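Side-chain contacts in arsenate reductase (ArsC) (Archaeoglobus fulgidus, PDB 1Y1L), which probably reduces arsenate to arsenite in arsenical resistance, using the fold of the low molecular weight protein tyrosine phosphatases: residues T10-M15 with V74-E79; D41-R46 with G101-T106; H95-A100 with Y107-A112. All blocks are in the same frame, centred on the assembly; numbering follows the deposited sequence.

Contact 1 holds the arginine end of the probable P-loop, Cys6 to Arg12, with contact 3 beside it and contact 2 further out. In contact 1 Arg12 reaches Val76 on strand 73-77 and Glu78 just after it. Its centre is about 9 Å from that of contact 3, and Glu78 O accepts a probable hydrogen bond from His95 ND1 at 3.1 Å. Contact 2 lies nearer the surface, with its centre about 14 Å from that of contact 1. There Thr10 O and Asp41 N are 3.0 Å apart. The centres of contacts 2 and 3 are about 9 Å apart, and Asp41 OD2 meets Tyr107 OH at 2.6 Å. A cadmium ion sits at the His95 end of contact 3.

Contact 1: residues T10-M15 with V74-E79; sequences TARSVM and VTVCEE
Arg12 reaches from the start of helix 12-21 to Val76 on strand 73-77 and Glu78 just after it. CB leaves the helix toward the strand, and the chain bends at chi3 (-74°). CD is the first atom to meet the strand, 4.1 Å from Val76 CG1. NE follows, 3.3 Å from the same methyl. CZ stays beside it at 4.0 Å. This methyl meets the guanidinium obliquely. NH1 ends the path. It forms a salt bridge with Glu78 OE1 at 3.2 Å. The hydrogen bond in that pair is weak, since the N-H...O angle is only 121°. The guanidinium and carboxylate planes are 27° apart, while the two side chains cross at about a right angle. Glu78 reaches the arginine through a bend at chi2. Other parts of the chain complete the surroundings. Ile96, Val110 and Ile114 also touch Arg12, and Val34 of a second subunit packs on Glu78. Next to Val76, Cys77 forms a disulfide with Cys82 in this oxidized form. Cys6 and Arg12 are spaced as in the C-X5-R P-loop of low molecular weight phosphatases, where the arginine binds the oxyanion; a similar role here is probable. The weak, bent bond to Glu78 probably steers the tip rather than fixing it, and Asn98 also lies against the guanidinium. Val76 and Glu78 would then be second-shell residues: the methyl supports the outer half of the buried arginine, the carboxylate draws on its end, and together they probably position the group that binds the oxyanion.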
loop_
_atom_site.group_PDB
_atom_site.type_symbol
_atom_site.label_atom_id
_atom_site.label_comp_id
_atom_site.label_asym_id
_atom_site.label_seq_id
_atom_site.Cartn_x
_atom_site.Cartn_y
_atom_site.Cartn_z
ATOM N N THR A 10 19.556 -3.029 -12.557
ATOM C CA THR A 10 20.628 -3.212 -13.520
ATOM C C THR A 10 20.801 -1.985 -14.415
ATOM O O THR A 10 21.912 -1.681 -14.850
ATOM C CB THR A 10 20.353 -4.463 -14.384
ATOM O OG1 THR A 10 20.325 -5.640 -13.563
ATOM C CG2 THR A 10 21.414 -4.641 -15.415
ATOM N N ALA A 11 19.710 -1.259 -14.649
ATOM C CA ALA A 11 19.741 -0.083 -15.506
ATOM C C ALA A 11 19.227 1.211 -14.874
ATOM O O ALA A 11 20.015 2.023 -14.388
ATOM C CB ALA A 11 18.979 -0.367 -16.786
ATOM N N ARG A 12 17.912 1.422 -14.951
ATOM C CA ARG A 12 17.259 2.621 -14.418
ATOM C C ARG A 12 17.720 3.007 -13.016
ATOM O O ARG A 12 18.062 4.157 -12.753
ATOM C CB ARG A 12 15.741 2.439 -14.425
ATOM C CG ARG A 12 15.215 1.941 -15.740
ATOM C CD ARG A 12 13.776 2.336 -15.993
ATOM N NE ARG A 12 12.801 1.596 -15.195
ATOM C CZ ARG A 12 12.706 0.270 -15.130
ATOM N NH1 ARG A 12 11.765 -0.292 -14.382
ATOM N NH2 ARG A 12 13.569 -0.502 -15.778
ATOM N N SER A 13 17.694 2.044 -12.113
ATOM C CA SER A 13 18.102 2.270 -10.745
ATOM C C SER A 13 19.449 2.939 -10.777
ATOM O O SER A 13 19.651 4.019 -10.228
ATOM C CB SER A 13 18.227 0.921 -10.053
ATOM O OG SER A 13 17.229 0.031 -10.535
ATOM N N VAL A 14 20.345 2.308 -11.509
ATOM C CA VAL A 14 21.700 2.791 -11.648
ATOM C C VAL A 14 21.806 4.121 -12.379
ATOM O O VAL A 14 22.704 4.898 -12.100
ATOM C CB VAL A 14 22.564 1.763 -12.382
ATOM C CG1 VAL A 14 24.009 2.222 -12.397
ATOM C CG2 VAL A 14 22.415 0.383 -11.734
ATOM N N MET A 15 20.950 4.348 -13.366
ATOM C CA MET A 15 21.008 5.597 -14.107
ATOM C C MET A 15 20.665 6.768 -13.209
ATOM O O MET A 15 21.432 7.729 -13.123
ATOM C CB MET A 15 20.059 5.586 -15.317
ATOM C CG MET A 15 20.491 4.683 -16.471
ATOM S SD MET A 15 19.295 4.638 -17.841
ATOM C CE MET A 15 20.355 4.496 -19.259
ATOM N N VAL A 74 12.930 6.823 -3.551
ATOM C CA VAL A 74 12.157 6.930 -4.780
ATOM C C VAL A 74 12.103 5.540 -5.405
ATOM O O VAL A 74 13.142 4.884 -5.557
ATOM C CB VAL A 74 12.802 7.945 -5.750
ATOM C CG1 VAL A 74 14.296 7.952 -5.572
ATOM C CG2 VAL A 74 12.452 7.616 -7.188
ATOM N N THR A 75 10.892 5.081 -5.717
ATOM C CA THR A 75 10.686 3.760 -6.316
ATOM C C THR A 75 10.346 3.849 -7.808
ATOM O O THR A 75 9.364 4.490 -8.201
ATOM C CB THR A 75 9.570 2.972 -5.573
ATOM O OG1 THR A 75 10.051 2.541 -4.297
ATOM C CG2 THR A 75 9.146 1.749 -6.365
ATOM N N VAL A 76 11.191 3.248 -8.640
ATOM C CA VAL A 76 10.958 3.248 -10.078
ATOM C C VAL A 76 10.043 2.069 -10.404
ATOM O O VAL A 76 10.496 0.919 -10.509
ATOM C CB VAL A 76 12.277 3.148 -10.878
ATOM C CG1 VAL A 76 11.985 3.010 -12.348
ATOM C CG2 VAL A 76 13.107 4.392 -10.664
ATOM N N CYS A 77 8.747 2.364 -10.497
ATOM C CA CYS A 77 7.717 1.367 -10.784
ATOM C C CYS A 77 7.497 1.078 -12.278
ATOM O O CYS A 77 7.921 1.843 -13.155
ATOM C CB CYS A 77 6.358 1.843 -10.213
ATOM S SG CYS A 77 6.607 2.796 -8.681
ATOM N N GLU A 78 6.829 -0.045 -12.544
ATOM C CA GLU A 78 6.511 -0.495 -13.898
ATOM C C GLU A 78 5.234 0.199 -14.382
ATOM O O GLU A 78 4.747 1.129 -13.738
ATOM C CB GLU A 78 6.293 -2.008 -13.887
ATOM C CG GLU A 78 7.441 -2.817 -13.303
ATOM C CD GLU A 78 8.467 -3.227 -14.341
ATOM O OE1 GLU A 78 9.425 -2.460 -14.567
ATOM O OE2 GLU A 78 8.319 -4.325 -14.927
ATOM N N GLU A 79 4.680 -0.265 -15.501
ATOM C CA GLU A 79 3.450 0.323 -16.044
ATOM C C GLU A 79 2.276 0.216 -15.065
ATOM O O GLU A 79 1.382 1.076 -15.056
ATOM C CB GLU A 79 3.056 -0.338 -17.376
ATOM C CG GLU A 79 1.884 0.361 -18.085
ATOM C CD GLU A 79 1.271 -0.464 -19.213
ATOM O OE1 GLU A 79 0.060 -0.778 -19.126
ATOM O OE2 GLU A 79 1.987 -0.789 -20.190
#

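Contact 2: residues D41-R46 with G101-T106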
loop_
_atom_site.group_PDB
_atom_site.type_symbol
_atom_site.label_atom_id
_atom_site.label_comp_id
_atom_site.label_asym_id
_atom_site.label_seq_id
_atom_site.Cartn_x
_atom_site.Cartn_y
_atom_site.Cartn_z
ATOM N N ASP A 41 23.737 -3.399 -16.473
ATOM C CA ASP A 41 23.553 -3.320 -17.914
ATOM C C ASP A 41 24.730 -2.691 -18.616
ATOM O O ASP A 41 25.263 -1.670 -18.174
ATOM C CB ASP A 41 22.260 -2.565 -18.294
ATOM C CG ASP A 41 21.739 -3.108 -19.604
ATOM O OD1 ASP A 41 22.349 -2.845 -20.657
ATOM O OD2 ASP A 41 20.714 -3.814 -19.573
ATOM N N GLU A 42 25.128 -3.324 -19.715
ATOM C CA GLU A 42 26.245 -2.856 -20.515
ATOM C C GLU A 42 25.847 -1.633 -21.340
ATOM O O GLU A 42 26.686 -0.779 -21.632
ATOM C CB GLU A 42 26.757 -3.981 -21.410
ATOM C CG GLU A 42 27.128 -5.256 -20.645
ATOM C CD GLU A 42 28.209 -5.042 -19.575
ATOM O OE1 GLU A 42 29.203 -4.328 -19.845
ATOM O OE2 GLU A 42 28.070 -5.604 -18.464
ATOM N N THR A 43 24.571 -1.547 -21.712
ATOM C CA THR A 43 24.091 -0.409 -22.483
ATOM C C THR A 43 24.154 0.827 -21.618
ATOM O O THR A 43 24.474 1.928 -22.089
ATOM C CB THR A 43 22.647 -0.588 -22.890
ATOM O OG1 THR A 43 22.502 -1.863 -23.518
ATOM C CG2 THR A 43 22.229 0.507 -23.860
ATOM N N VAL A 44 23.809 0.628 -20.349
ATOM C CA VAL A 44 23.793 1.696 -19.359
ATOM C C VAL A 44 25.173 2.235 -19.039
ATOM O O VAL A 44 25.387 3.449 -19.073
ATOM C CB VAL A 44 23.139 1.239 -18.048
ATOM C CG1 VAL A 44 23.175 2.369 -17.028
ATOM C CG2 VAL A 44 21.709 0.831 -18.305
ATOM N N LYS A 45 26.084 1.341 -18.675
ATOM C CA LYS A 45 27.427 1.773 -18.338
ATOM C C LYS A 45 28.096 2.455 -19.516
ATOM O O LYS A 45 28.956 3.317 -19.329
ATOM C CB LYS A 45 28.274 0.615 -17.807
ATOM C CG LYS A 45 28.410 -0.553 -18.720
ATOM C CD LYS A 45 29.341 -1.591 -18.122
ATOM C CE LYS A 45 28.747 -2.226 -16.885
ATOM N NZ LYS A 45 29.576 -3.364 -16.406
ATOM N N ARG A 46 27.698 2.053 -20.722
ATOM C CA ARG A 46 28.229 2.624 -21.950
ATOM C C ARG A 46 27.640 4.011 -22.059
ATOM O O ARG A 46 28.356 4.988 -22.242
ATOM C CB ARG A 46 27.800 1.793 -23.167
ATOM C CG ARG A 46 28.052 2.483 -24.516
ATOM C CD ARG A 46 27.138 1.933 -25.595
ATOM N NE ARG A 46 27.030 2.827 -26.751
ATOM C CZ ARG A 46 25.933 2.965 -27.502
ATOM N NH1 ARG A 46 25.935 3.799 -28.534
ATOM N NH2 ARG A 46 24.825 2.283 -27.223
ATOM N N GLY A 101 16.257 -5.255 -22.752
ATOM C CA GLY A 101 16.031 -6.009 -23.968
ATOM C C GLY A 101 15.802 -5.117 -25.165
ATOM O O GLY A 101 16.430 -5.292 -26.214
ATOM N N LYS A 102 14.889 -4.167 -25.008
ATOM C CA LYS A 102 14.550 -3.225 -26.061
ATOM C C LYS A 102 15.818 -2.650 -26.694
ATOM O O LYS A 102 15.869 -2.378 -27.895
ATOM C CB LYS A 102 13.702 -2.100 -25.468
ATOM C CG LYS A 102 12.388 -2.576 -24.833
ATOM C CD LYS A 102 11.243 -2.608 -25.846
ATOM C CE LYS A 102 10.028 -3.337 -25.311
ATOM N NZ LYS A 102 10.293 -4.801 -25.189
ATOM N N ASP A 103 16.859 -2.550 -25.878
ATOM C CA ASP A 103 18.149 -2.004 -26.274
ATOM C C ASP A 103 18.045 -0.755 -27.160
ATOM O O ASP A 103 17.460 0.245 -26.745
ATOM C CB ASP A 103 19.032 -3.087 -26.899
ATOM C CG ASP A 103 20.468 -3.061 -26.351
ATOM O OD1 ASP A 103 20.898 -1.999 -25.828
ATOM O OD2 ASP A 103 21.165 -4.105 -26.441
ATOM N N GLU A 104 18.615 -0.802 -28.362
ATOM C CA GLU A 104 18.582 0.325 -29.301
ATOM C C GLU A 104 18.706 1.724 -28.651
ATOM O O GLU A 104 19.571 1.963 -27.797
ATOM C CB GLU A 104 17.320 0.250 -30.167
ATOM C CG GLU A 104 16.046 0.367 -29.376
ATOM C CD GLU A 104 14.838 0.466 -30.254
ATOM O OE1 GLU A 104 14.100 -0.540 -30.343
ATOM O OE2 GLU A 104 14.620 1.548 -30.851
ATOM N N GLY A 105 17.881 2.657 -29.119
ATOM C CA GLY A 105 17.896 4.005 -28.583
ATOM C C GLY A 105 16.938 4.164 -27.419
ATOM O O GLY A 105 16.970 5.185 -26.737
ATOM N N THR A 106 16.062 3.177 -27.218
ATOM C CA THR A 106 15.088 3.188 -26.124
ATOM C C THR A 106 15.773 3.464 -24.795
ATOM O O THR A 106 15.217 4.142 -23.935
ATOM C CB THR A 106 14.308 1.854 -26.058
ATOM O OG1 THR A 106 13.343 1.820 -27.117
ATOM C CG2 THR A 106 13.584 1.695 -24.733
#
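Thr43 and Asp103 meet at the surface, between the first turn of helix 42-49 and the loop before helix 106-121. The two side chains approach each other at a slant, and Asp103 comes in with OD1 leading. OD1 lies 2.8 Å from Thr43 OG1 and 3.5 Å from Thr43 CG2, so one carboxylate oxygen touches both branches of the threonine. The other oxygen, OD2, is further back, at 3.9 Å from OG1. The threonine torsion explains this approach. OG1 stands anti to the carbonyl carbon and beside the backbone N (chi1 -51°). That places it close to Asp41 as well, with OG1 3.0 Å from Asp41 OD1. The hydroxyl thus lies between Asp103 OD1 and Asp41 OD1. The capping bond runs from Thr43 N to Asp41 OD1 at 2.8 Å with an angle of 151°, and OD1 accepts on its anti lone pair. Asp41 OD1 and Asp103 OD1 are 5.4 Å apart, so the hydroxyl may ease the repulsion between the two carboxylates. Asp41 uses its second oxygen, OD2, for the hydroxyl of Tyr107, and Tyr107 also packs on Thr43 and Val44. The arrangement is an Asp N-cap of a helix, in which the capping aspartate binds the backbone N-H two residues on and the loop aspartate joins at the threonine hydroxyl.

Contact 3: residues H95-A100 with Y107-A112; sequences HIENPA and YRRVLA. With CD (cadmium ion), chain H.
The loop after strand 91-95 folds back on the first turns of helix 106-121, with Pro99 laid over the Tyr107 ring, whose hydroxyl is held by Asp41. In low molecular weight phosphatases the matching loop carries the Asp-Pro general acid; Asn98-Pro99 probably takes that place here. Pro99 CB sits 3.6 Å from the ring centroid and 12° off the normal, a CH-pi contact over the face. The same CB touches Val110 CG2 at 3.7 Å, so the proline fills the corner between two helix residues. Deeper in, Ile96 CG2 meets Val110 CG1 at 4.0 Å. Towards solvent, Glu97 runs extended, with CG anti to its backbone N (chi1 171°). Its OE2 makes a salt bridge with Arg109 NH2 at 2.8 Å. OE2 lies over one face of the guanidinium, and the two planar groups are 59° apart. The arginine chain reaches this spot through bends at chi2 and chi3. At the end of strand 91-95, just before the loop, His95 NE2 binds the cadmium ion at 2.4 Å, and Asp88 of a third subunit shares the metal. The loop therefore rests on the helix by an apolar core of Ile96, Pro99, Tyr107 and Val110, with an ion pair at its outer edge. That ion pair probably depends on charge attraction more than on aligned N-H groups, since the carboxylate approaches over the guanidinium face.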
loop_
_atom_site.group_PDB
_atom_site.type_symbol
_atom_site.label_atom_id
_atom_site.label_comp_id
_atom_site.label_asym_id
_atom_site.label_seq_id
_atom_site.Cartn_x
_atom_site.Cartn_y
_atom_site.Cartn_z
ATOM N N HIS A 95 6.890 6.000 -12.763
ATOM C CA HIS A 95 6.546 5.009 -13.769
ATOM C C HIS A 95 7.459 5.248 -14.974
ATOM O O HIS A 95 7.293 6.212 -15.724
ATOM C CB HIS A 95 5.071 5.132 -14.133
ATOM C CG HIS A 95 4.152 4.946 -12.964
ATOM N ND1 HIS A 95 3.980 3.730 -12.335
ATOM C CD2 HIS A 95 3.352 5.821 -12.311
ATOM C CE1 HIS A 95 3.112 3.863 -11.348
ATOM N NE2 HIS A 95 2.715 5.123 -11.312
ATOM N N ILE A 96 8.472 4.398 -15.102
ATOM C CA ILE A 96 9.446 4.512 -16.173
ATOM C C ILE A 96 9.567 3.228 -16.988
ATOM O O ILE A 96 9.758 2.133 -16.445
ATOM C CB ILE A 96 10.825 4.882 -15.603
ATOM C CG1 ILE A 96 10.735 6.217 -14.858
ATOM C CG2 ILE A 96 11.851 4.965 -16.712
ATOM C CD1 ILE A 96 12.012 6.639 -14.177
ATOM N N GLU A 97 9.465 3.395 -18.304
ATOM C CA GLU A 97 9.557 2.307 -19.276
ATOM C C GLU A 97 10.783 1.465 -19.031
ATOM O O GLU A 97 11.875 1.989 -18.881
ATOM C CB GLU A 97 9.616 2.902 -20.683
ATOM C CG GLU A 97 9.919 1.922 -21.805
ATOM C CD GLU A 97 9.824 2.569 -23.176
ATOM O OE1 GLU A 97 9.416 1.876 -24.130
ATOM O OE2 GLU A 97 10.153 3.768 -23.300
ATOM N N ASN A 98 10.593 0.159 -18.992
ATOM C CA ASN A 98 11.683 -0.772 -18.760
ATOM C C ASN A 98 12.469 -0.916 -20.064
ATOM O O ASN A 98 11.961 -1.498 -21.025
ATOM C CB ASN A 98 11.095 -2.113 -18.347
ATOM C CG ASN A 98 12.116 -3.029 -17.766
ATOM O OD1 ASN A 98 13.312 -2.736 -17.768
ATOM N ND2 ASN A 98 11.655 -4.149 -17.234
ATOM N N PRO A 99 13.709 -0.378 -20.129
ATOM C CA PRO A 99 14.516 -0.471 -21.350
ATOM C C PRO A 99 15.056 -1.860 -21.651
ATOM O O PRO A 99 15.379 -2.161 -22.797
ATOM C CB PRO A 99 15.648 0.513 -21.075
ATOM C CG PRO A 99 15.885 0.323 -19.646
ATOM C CD PRO A 99 14.471 0.327 -19.080
ATOM N N ALA A 100 15.125 -2.705 -20.627
ATOM C CA ALA A 100 15.649 -4.068 -20.755
ATOM C C ALA A 100 15.243 -4.835 -21.999
ATOM O O ALA A 100 14.057 -5.104 -22.230
ATOM C CB ALA A 100 15.307 -4.884 -19.522
ATOM N N TYR A 107 16.972 2.919 -24.625
ATOM C CA TYR A 107 17.737 3.136 -23.418
ATOM C C TYR A 107 18.029 4.621 -23.226
ATOM O O TYR A 107 17.918 5.147 -22.125
ATOM C CB TYR A 107 19.042 2.382 -23.495
ATOM C CG TYR A 107 18.974 1.025 -22.886
ATOM C CD1 TYR A 107 18.277 -0.004 -23.497
ATOM C CD2 TYR A 107 19.643 0.754 -21.707
ATOM C CE1 TYR A 107 18.253 -1.266 -22.948
ATOM C CE2 TYR A 107 19.623 -0.507 -21.150
ATOM C CZ TYR A 107 18.932 -1.509 -21.770
ATOM O OH TYR A 107 18.929 -2.747 -21.188
ATOM N N ARG A 108 18.463 5.285 -24.291
ATOM C CA ARG A 108 18.756 6.707 -24.219
ATOM C C ARG A 108 17.498 7.475 -23.849
ATOM O O ARG A 108 17.555 8.426 -23.070
ATOM C CB ARG A 108 19.326 7.210 -25.550
ATOM C CG ARG A 108 20.812 6.876 -25.766
ATOM C CD ARG A 108 21.396 7.617 -26.972
ATOM N NE ARG A 108 22.857 7.588 -27.000
ATOM C CZ ARG A 108 23.586 6.610 -27.538
ATOM N NH1 ARG A 108 24.906 6.683 -27.514
ATOM N NH2 ARG A 108 23.005 5.556 -28.105
ATOM N N ARG A 109 16.372 7.075 -24.431
ATOM C CA ARG A 109 15.095 7.713 -24.140
ATOM C C ARG A 109 14.792 7.558 -22.642
ATOM O O ARG A 109 14.325 8.500 -21.990
ATOM C CB ARG A 109 13.988 7.080 -24.985
ATOM C CG ARG A 109 12.659 7.813 -24.960
ATOM C CD ARG A 109 11.597 6.966 -24.278
ATOM N NE ARG A 109 10.327 7.055 -24.994
ATOM C CZ ARG A 109 9.815 6.081 -25.746
ATOM N NH1 ARG A 109 8.655 6.275 -26.364
ATOM N NH2 ARG A 109 10.440 4.909 -25.866
ATOM N N VAL A 110 15.032 6.361 -22.111
ATOM C CA VAL A 110 14.818 6.081 -20.695
ATOM C C VAL A 110 15.763 6.939 -19.872
ATOM O O VAL A 110 15.392 7.448 -18.821
ATOM C CB VAL A 110 15.075 4.598 -20.376
ATOM C CG1 VAL A 110 15.173 4.374 -18.881
ATOM C CG2 VAL A 110 13.969 3.754 -20.964
ATOM N N LEU A 111 16.986 7.094 -20.356
ATOM C CA LEU A 111 17.981 7.893 -19.663
ATOM C C LEU A 111 17.516 9.331 -19.523
ATOM O O LEU A 111 17.671 9.938 -18.464
ATOM C CB LEU A 111 19.302 7.872 -20.431
ATOM C CG LEU A 111 20.427 8.694 -19.809
ATOM C CD1 LEU A 111 20.760 8.096 -18.467
ATOM C CD2 LEU A 111 21.655 8.694 -20.697
ATOM N N ALA A 112 16.988 9.882 -20.613
ATOM C CA ALA A 112 16.525 11.254 -20.629
ATOM C C ALA A 112 15.400 11.500 -19.652
ATOM O O ALA A 112 15.425 12.508 -18.951
ATOM C CB ALA A 112 16.102 11.655 -22.014
HETATM CD CD CD H . 0.838 4.316 -10.073
#